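PDB 3HEB: response regulator receiver domain protein (CheY) from Rhodospirillum rubrum, which probably acts as a phosphorylation-dependent switch in two-component signalling, accepting a phosphoryl group from a partner histidine kinase. Local coordinates for residues T6-E11 and I34-G39; R25-N30 and A128-G133; I77-K82 and Y108-N113. All blocks are in the same frame, centred on the assembly; numbering follows the deposited sequence.

Contact 1: residues T6-E11 and I34-G39; sequences TIVMIE and IAFTDG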
# COMPACT_ATOMS: atom_id res chain seq x y z
N THR A 6 1.64 -12.34 10.03
CA THR A 6 0.41 -13.08 9.78
C THR A 6 -0.49 -12.37 8.77
O THR A 6 -0.69 -11.15 8.84
CB THR A 6 -0.41 -13.24 11.07
OG1 THR A 6 -0.72 -11.95 11.60
CG2 THR A 6 0.36 -14.01 12.11
N ILE A 7 -1.03 -13.14 7.84
CA ILE A 7 -1.96 -12.58 6.85
C ILE A 7 -3.36 -12.88 7.35
O ILE A 7 -3.71 -14.04 7.56
CB ILE A 7 -1.76 -13.22 5.47
CG1 ILE A 7 -0.35 -12.90 4.96
CG2 ILE A 7 -2.81 -12.71 4.51
CD1 ILE A 7 0.02 -13.57 3.68
N VAL A 8 -4.16 -11.84 7.58
CA VAL A 8 -5.52 -12.02 8.05
C VAL A 8 -6.47 -11.82 6.88
O VAL A 8 -6.63 -10.70 6.40
CB VAL A 8 -5.88 -11.02 9.17
CG1 VAL A 8 -7.33 -11.22 9.59
CG2 VAL A 8 -4.96 -11.20 10.37
N MSE A 9 -7.09 -12.89 6.41
CA MSE A 9 -8.01 -12.80 5.28
C MSE A 9 -9.47 -12.69 5.73
O MSE A 9 -10.01 -13.61 6.35
CB MSE A 9 -7.82 -14.02 4.36
CG MSE A 9 -8.76 -14.07 3.16
SE MSE A 9 -8.34 -15.39 1.98
CE MSE A 9 -8.65 -16.83 2.98
N ILE A 10 -10.08 -11.55 5.43
CA ILE A 10 -11.48 -11.30 5.78
C ILE A 10 -12.31 -11.37 4.48
O ILE A 10 -12.47 -10.38 3.76
CB ILE A 10 -11.65 -9.93 6.46
CG1 ILE A 10 -10.72 -9.83 7.68
CG2 ILE A 10 -13.11 -9.73 6.89
CD1 ILE A 10 -10.69 -8.45 8.34
N GLU A 11 -12.82 -12.56 4.20
CA GLU A 11 -13.59 -12.80 2.99
C GLU A 11 -14.70 -13.79 3.33
O GLU A 11 -14.46 -14.78 4.01
CB GLU A 11 -12.66 -13.38 1.92
CG GLU A 11 -13.34 -13.84 0.65
CD GLU A 11 -13.95 -12.70 -0.13
OE1 GLU A 11 -13.19 -11.88 -0.68
OE2 GLU A 11 -15.20 -12.63 -0.19
N ILE A 34 -4.88 -16.58 8.70
CA ILE A 34 -6.04 -16.86 9.54
C ILE A 34 -7.23 -16.20 8.83
O ILE A 34 -7.24 -14.98 8.61
CB ILE A 34 -5.84 -16.33 10.98
CG1 ILE A 34 -7.06 -16.69 11.83
CG2 ILE A 34 -5.62 -14.84 10.99
CD1 ILE A 34 -6.85 -16.48 13.30
N ALA A 35 -8.19 -17.03 8.45
CA ALA A 35 -9.37 -16.59 7.71
C ALA A 35 -10.64 -16.39 8.53
O ALA A 35 -10.93 -17.14 9.46
CB ALA A 35 -9.66 -17.57 6.59
N PHE A 36 -11.41 -15.36 8.18
CA PHE A 36 -12.67 -15.06 8.85
C PHE A 36 -13.70 -14.83 7.75
O PHE A 36 -13.46 -14.07 6.82
CB PHE A 36 -12.54 -13.80 9.72
CG PHE A 36 -11.56 -13.95 10.84
CD1 PHE A 36 -11.80 -14.85 11.88
CD2 PHE A 36 -10.38 -13.23 10.84
CE1 PHE A 36 -10.86 -15.03 12.89
CE2 PHE A 36 -9.43 -13.40 11.84
CZ PHE A 36 -9.67 -14.31 12.87
N THR A 37 -14.85 -15.50 7.86
CA THR A 37 -15.89 -15.34 6.85
C THR A 37 -16.95 -14.32 7.23
O THR A 37 -17.92 -14.13 6.49
CB THR A 37 -16.56 -16.70 6.52
OG1 THR A 37 -17.10 -17.29 7.71
CG2 THR A 37 -15.54 -17.64 5.92
N ASP A 38 -16.77 -13.66 8.37
CA ASP A 38 -17.70 -12.62 8.82
C ASP A 38 -16.87 -11.55 9.53
O ASP A 38 -15.80 -11.84 10.05
CB ASP A 38 -18.77 -13.18 9.76
CG ASP A 38 -18.20 -13.65 11.08
OD1 ASP A 38 -17.78 -12.80 11.90
OD2 ASP A 38 -18.16 -14.87 11.31
N GLY A 39 -17.37 -10.32 9.54
CA GLY A 39 -16.65 -9.23 10.18
C GLY A 39 -16.58 -9.27 11.69
O GLY A 39 -15.61 -8.76 12.27
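V8 meets both I34 and F36 across two neighbouring parallel strands, each of its methyls serving one partner. CG1 of V8 stands 3.8 Å from CE2 of F36, in the plane of the ring and at its edge, with the two side chains crossing at a slant. CG2 of V8 lies 3.8 Å from CG2 of I34, those side chains running side by side in the same direction. The chi1 of V8 (178°) sets CG1 trans to the backbone N, which carries it forward to the phenyl edge and leaves CG2 for I34. On the other face of the sheet, M9, a selenomethionine, bends at chi3 (66°) and brings CE to 3.8 Å from CB of A35. Four backbone hydrogen bonds fix this register: I34 N reaches I7 O at 3.0 Å, M9 N reaches I34 O at 3.0 Å, F36 N reaches M9 O at 2.9 Å, and E11 N reaches F36 O at 3.1 Å. Strands 6-10 and 34-36 run parallel, 17° apart in direction over these short segments, and belong to the first beta-alpha-beta unit of a CheY-like receiver domain, whose intervening helix is 14-26. That helix covers the M9 face through I20, whereas Y45 and A42 of helix 39-47 cover V8, I10 and F36. Strand 61-65 flanks 6-10 on its other edge. Beyond the last bond, CA of T37 makes a CA-H...O contact with E11 O at 3.2 Å. The carboxylate of E11 turns elsewhere, forming a salt bridge with K118 and lying close to D66, the predicted phosphorylation site.

Contact 2: residues R25-N30 and A128-G133; sequences RRAGVN and AIRQLG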
# COMPACT_ATOMS: atom_id res chain seq x y z
N ARG A 25 -0.11 -19.04 -1.89
CA ARG A 25 0.85 -20.12 -1.73
C ARG A 25 1.55 -20.30 -3.05
O ARG A 25 2.75 -20.57 -3.10
CB ARG A 25 0.16 -21.44 -1.37
CG ARG A 25 -0.70 -21.38 -0.14
CD ARG A 25 0.02 -20.65 0.98
NE ARG A 25 -0.69 -20.76 2.25
CZ ARG A 25 -0.35 -20.10 3.35
NH1 ARG A 25 0.69 -19.29 3.35
NH2 ARG A 25 -1.02 -20.31 4.48
N ARG A 26 0.80 -20.13 -4.13
CA ARG A 26 1.33 -20.26 -5.48
C ARG A 26 2.51 -19.31 -5.65
O ARG A 26 3.45 -19.60 -6.37
CB ARG A 26 0.25 -19.93 -6.50
CG ARG A 26 0.29 -20.75 -7.79
CD ARG A 26 -0.77 -20.24 -8.77
NE ARG A 26 -1.12 -21.21 -9.80
CZ ARG A 26 -1.71 -22.38 -9.57
NH1 ARG A 26 -2.01 -22.74 -8.32
NH2 ARG A 26 -1.99 -23.20 -10.58
N ALA A 27 2.44 -18.17 -4.98
CA ALA A 27 3.47 -17.15 -5.06
C ALA A 27 4.68 -17.46 -4.17
O ALA A 27 5.65 -16.69 -4.14
CB ALA A 27 2.89 -15.79 -4.70
N GLY A 28 4.61 -18.57 -3.45
CA GLY A 28 5.71 -18.95 -2.59
C GLY A 28 5.58 -18.42 -1.17
O GLY A 28 6.51 -18.54 -0.37
N VAL A 29 4.44 -17.82 -0.85
CA VAL A 29 4.23 -17.29 0.49
C VAL A 29 3.73 -18.38 1.41
O VAL A 29 2.66 -18.93 1.20
CB VAL A 29 3.22 -16.11 0.49
CG1 VAL A 29 2.95 -15.65 1.91
CG2 VAL A 29 3.79 -14.95 -0.30
N ASN A 30 4.52 -18.68 2.44
CA ASN A 30 4.17 -19.72 3.41
C ASN A 30 3.64 -19.17 4.73
O ASN A 30 3.36 -19.93 5.66
CB ASN A 30 5.39 -20.59 3.70
CG ASN A 30 5.89 -21.32 2.48
OD1 ASN A 30 7.06 -21.70 2.41
ND2 ASN A 30 5.00 -21.54 1.51
N ALA A 128 -3.69 -12.03 -10.24
CA ALA A 128 -3.54 -10.82 -9.47
C ALA A 128 -3.18 -11.12 -8.01
O ALA A 128 -2.38 -10.41 -7.41
CB ALA A 128 -4.82 -9.99 -9.53
N ILE A 129 -3.77 -12.18 -7.46
CA ILE A 129 -3.50 -12.58 -6.08
C ILE A 129 -2.05 -13.07 -5.98
O ILE A 129 -1.36 -12.85 -4.98
CB ILE A 129 -4.44 -13.73 -5.66
CG1 ILE A 129 -5.90 -13.27 -5.78
CG2 ILE A 129 -4.12 -14.16 -4.23
CD1 ILE A 129 -6.92 -14.34 -5.45
N ARG A 130 -1.62 -13.76 -7.02
CA ARG A 130 -0.26 -14.27 -7.10
C ARG A 130 0.64 -13.04 -7.07
O ARG A 130 1.65 -12.99 -6.35
CB ARG A 130 -0.12 -15.03 -8.41
CG ARG A 130 1.11 -15.88 -8.59
CD ARG A 130 0.90 -16.70 -9.88
NE ARG A 130 -0.34 -17.47 -9.79
CZ ARG A 130 -1.27 -17.56 -10.74
NH1 ARG A 130 -1.11 -16.92 -11.90
NH2 ARG A 130 -2.35 -18.28 -10.54
N GLN A 131 0.25 -12.03 -7.83
CA GLN A 131 1.00 -10.78 -7.91
C GLN A 131 1.02 -10.10 -6.54
O GLN A 131 2.02 -9.50 -6.16
CB GLN A 131 0.38 -9.86 -8.95
CG GLN A 131 1.39 -9.19 -9.83
CD GLN A 131 2.45 -10.16 -10.33
OE1 GLN A 131 3.58 -10.16 -9.84
NE2 GLN A 131 2.08 -11.00 -11.30
N LEU A 132 -0.08 -10.21 -5.81
CA LEU A 132 -0.22 -9.64 -4.47
C LEU A 132 0.74 -10.37 -3.50
O LEU A 132 1.40 -9.75 -2.65
CB LEU A 132 -1.67 -9.83 -3.99
CG LEU A 132 -2.27 -9.07 -2.79
CD1 LEU A 132 -3.37 -9.92 -2.18
CD2 LEU A 132 -1.23 -8.79 -1.75
N GLY A 133 0.81 -11.69 -3.64
CA GLY A 133 1.68 -12.49 -2.80
C GLY A 133 3.15 -12.19 -3.04
O GLY A 133 3.93 -12.11 -2.10
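A27 and V29 make the apolar part of this contact by pressing methyls against the backbone of helix 122-136. CB of A27 sits 3.5 Å from the carbonyl O of R130. The same A27 CB lies 4.0 Å from G133 C. CG2 of V29 comes to 3.4 Å from G133 O, and V29 also packs on F136, further along the same helix. With no side chain at G133, both methyls lie directly on main chain. The nearest CA pair, A27 and R130, is 5.1 Å apart.

Polar bonds shape the 25-30 segment instead of crossing the gap. Helix 14-26 ends in a Schellman motif in which G28 adopts positive phi (91°) and its N bonds to R25 O at 2.8 Å. R25 NH1 then donates to V29 O at 2.9 Å; the oxygen lies in the guanidinium plane, although the donor stands above the carbonyl plane, and the same NH1 also reaches N31 O.

The charged element is a pair of arginines. R26 is extended from CG to NE, R130 bends at chi3 (-56°), and their guanidinium planes are turned 44° against each other. R26 NE and R130 NH2, both donors, are 3.3 Å apart, and the still closer approach of R26 CD to the R130 group makes the modelled detail doubtful.

The turn that ends helix 14-26 is thus packed on helix 122-136, the first and last helices of the receiver domain, on the same face of the central sheet. The union rests on methyl-to-backbone contact; any repulsion between the arginines remains uncertain, and R130 NH2 has an acceptor in N23 OD1.

Contact 3: residues I77-K82 and Y108-N113; sequences ILKLVK and YDLGAN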
# COMPACT_ATOMS: atom_id res chain seq x y z
N ILE A 77 -14.78 -1.90 9.23
CA ILE A 77 -13.72 -2.68 9.85
C ILE A 77 -12.45 -1.85 9.65
O ILE A 77 -11.65 -1.67 10.57
CB ILE A 77 -13.55 -4.07 9.18
CG1 ILE A 77 -14.78 -4.94 9.46
CG2 ILE A 77 -12.29 -4.75 9.70
CD1 ILE A 77 -14.71 -6.35 8.89
N LEU A 78 -12.29 -1.32 8.44
CA LEU A 78 -11.16 -0.49 8.04
C LEU A 78 -11.06 0.73 8.95
O LEU A 78 -9.99 1.06 9.45
CB LEU A 78 -11.34 -0.01 6.59
CG LEU A 78 -10.19 0.52 5.73
CD1 LEU A 78 -10.80 1.38 4.63
CD2 LEU A 78 -9.22 1.35 6.52
N LYS A 79 -12.19 1.40 9.15
CA LYS A 79 -12.23 2.59 9.99
C LYS A 79 -11.76 2.28 11.40
O LYS A 79 -10.98 3.04 11.98
CB LYS A 79 -13.65 3.17 10.04
CG LYS A 79 -13.80 4.32 11.03
CD LYS A 79 -15.13 5.06 10.88
CE LYS A 79 -15.14 5.94 9.63
NZ LYS A 79 -16.41 6.72 9.44
N LEU A 80 -12.22 1.16 11.95
CA LEU A 80 -11.86 0.75 13.30
C LEU A 80 -10.39 0.36 13.44
O LEU A 80 -9.76 0.65 14.45
CB LEU A 80 -12.73 -0.42 13.75
CG LEU A 80 -14.24 -0.17 13.84
CD1 LEU A 80 -14.92 -1.42 14.36
CD2 LEU A 80 -14.52 1.00 14.79
N VAL A 81 -9.87 -0.31 12.42
CA VAL A 81 -8.48 -0.76 12.41
C VAL A 81 -7.49 0.40 12.32
O VAL A 81 -6.47 0.39 13.01
CB VAL A 81 -8.20 -1.70 11.20
CG1 VAL A 81 -6.71 -2.02 11.12
CG2 VAL A 81 -9.01 -2.97 11.33
N LYS A 82 -7.82 1.38 11.49
CA LYS A 82 -6.96 2.54 11.28
C LYS A 82 -7.07 3.66 12.31
O LYS A 82 -6.32 4.63 12.25
CB LYS A 82 -7.20 3.12 9.87
CG LYS A 82 -6.65 2.26 8.74
CD LYS A 82 -5.14 2.03 8.89
CE LYS A 82 -4.61 1.05 7.85
NZ LYS A 82 -3.15 0.77 8.02
N TYR A 108 -9.28 4.86 0.90
CA TYR A 108 -8.01 5.51 1.10
C TYR A 108 -8.15 6.61 2.16
O TYR A 108 -7.31 6.74 3.04
CB TYR A 108 -7.48 6.08 -0.22
CG TYR A 108 -6.90 5.03 -1.14
CD1 TYR A 108 -7.58 4.61 -2.29
CD2 TYR A 108 -5.66 4.45 -0.86
CE1 TYR A 108 -7.03 3.65 -3.15
CE2 TYR A 108 -5.10 3.49 -1.71
CZ TYR A 108 -5.79 3.09 -2.85
OH TYR A 108 -5.22 2.16 -3.69
N ASP A 109 -9.23 7.39 2.10
CA ASP A 109 -9.43 8.44 3.09
C ASP A 109 -9.53 7.79 4.46
O ASP A 109 -9.02 8.33 5.43
CB ASP A 109 -10.70 9.25 2.81
CG ASP A 109 -10.57 10.12 1.56
OD1 ASP A 109 -9.43 10.37 1.10
OD2 ASP A 109 -11.62 10.56 1.05
N LEU A 110 -10.18 6.63 4.53
CA LEU A 110 -10.31 5.90 5.79
C LEU A 110 -9.00 5.26 6.24
O LEU A 110 -8.92 4.72 7.34
CB LEU A 110 -11.38 4.81 5.70
CG LEU A 110 -12.82 5.06 6.18
CD1 LEU A 110 -12.94 6.43 6.86
CD2 LEU A 110 -13.77 4.93 4.99
N GLY A 111 -7.99 5.28 5.36
CA GLY A 111 -6.69 4.72 5.71
C GLY A 111 -6.20 3.44 5.07
O GLY A 111 -5.16 2.91 5.47
N ALA A 112 -6.92 2.92 4.08
CA ALA A 112 -6.48 1.69 3.42
C ALA A 112 -5.13 1.92 2.76
O ALA A 112 -4.92 2.96 2.13
CB ALA A 112 -7.50 1.25 2.39
N ASN A 113 -4.23 0.96 2.89
CA ASN A 113 -2.91 1.08 2.28
C ASN A 113 -2.97 0.86 0.78
O ASN A 113 -2.26 1.50 0.02
CB ASN A 113 -1.94 0.06 2.89
CG ASN A 113 -1.64 0.34 4.35
OD1 ASN A 113 -0.59 0.91 4.70
ND2 ASN A 113 -2.56 -0.05 5.23
O HOH W 1 -2.62 3.20 6.69
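K79 and L110 bring the backbones of helix 74-83 and the turn after helix 101-109 to a CA-CA distance of 5.7 Å, and the CA atoms of K82 and G111 follow at 6.0 Å. These helices follow strands 61-65 and 92-96 in the receiver domain. G111 carries positive phi (109°) in a Schellman motif, which turns the chain out of the helix and past the 77-82 segment toward strand 114-117.

L78 reaches into this turn with both methyls: CD1 lies 3.6 Å from CB of L110 and also touches CB of A112, while CD2 rests 3.5 Å from the carbonyl O of L110. K79 crosses L110 at an angle, its CE 3.6 Å from CD1 of L110. K82 bends at chi2 (-59°), and its aliphatic carbons run along the carbonyls of the turn until CE lies 3.1 Å from G111 O. A water bridges K82 NZ and G111 O, accepting from NZ at 2.8 Å and donating to O at 2.8 Å. K82 NZ also donates to the carbonyl oxygens of S90 and R88, on the approach to strand 92-96. D109, its carboxylate leading away from 77-82, makes a salt bridge to R89 of the second subunit.

Two carbonyls and one water hold the ammonium of K82, so its charge is probably balanced by neutral oxygen dipoles, tying together helix 74-83, residues 88-90 and the turn at G111.

Overall arrangement
All three contacts belong to one CheY-like receiver fold and are partly buried. Contact 1 lies nearest the chain's centre, about 7 Å between centres, though I34 to T37 edge toward solvent; contacts 3 and 2 lie further out, at 11 Å and 14 Å. Contact 1 is knit by strand-to-strand hydrogen bonds; the others pack a post-helix turn against a neighbouring helix, on opposite sides of the chain's centre. Contacts 1 and 2 share the unit built on helix 14-26 and touch between I7 and V29; contact 1 reaches contact 3 through I77, which packs on G39 and I10. Contacts 2 and 3 both have residues against the second subunit. K82 of contact 3 is held by carbonyls and a water, R130 of contact 2 by N23.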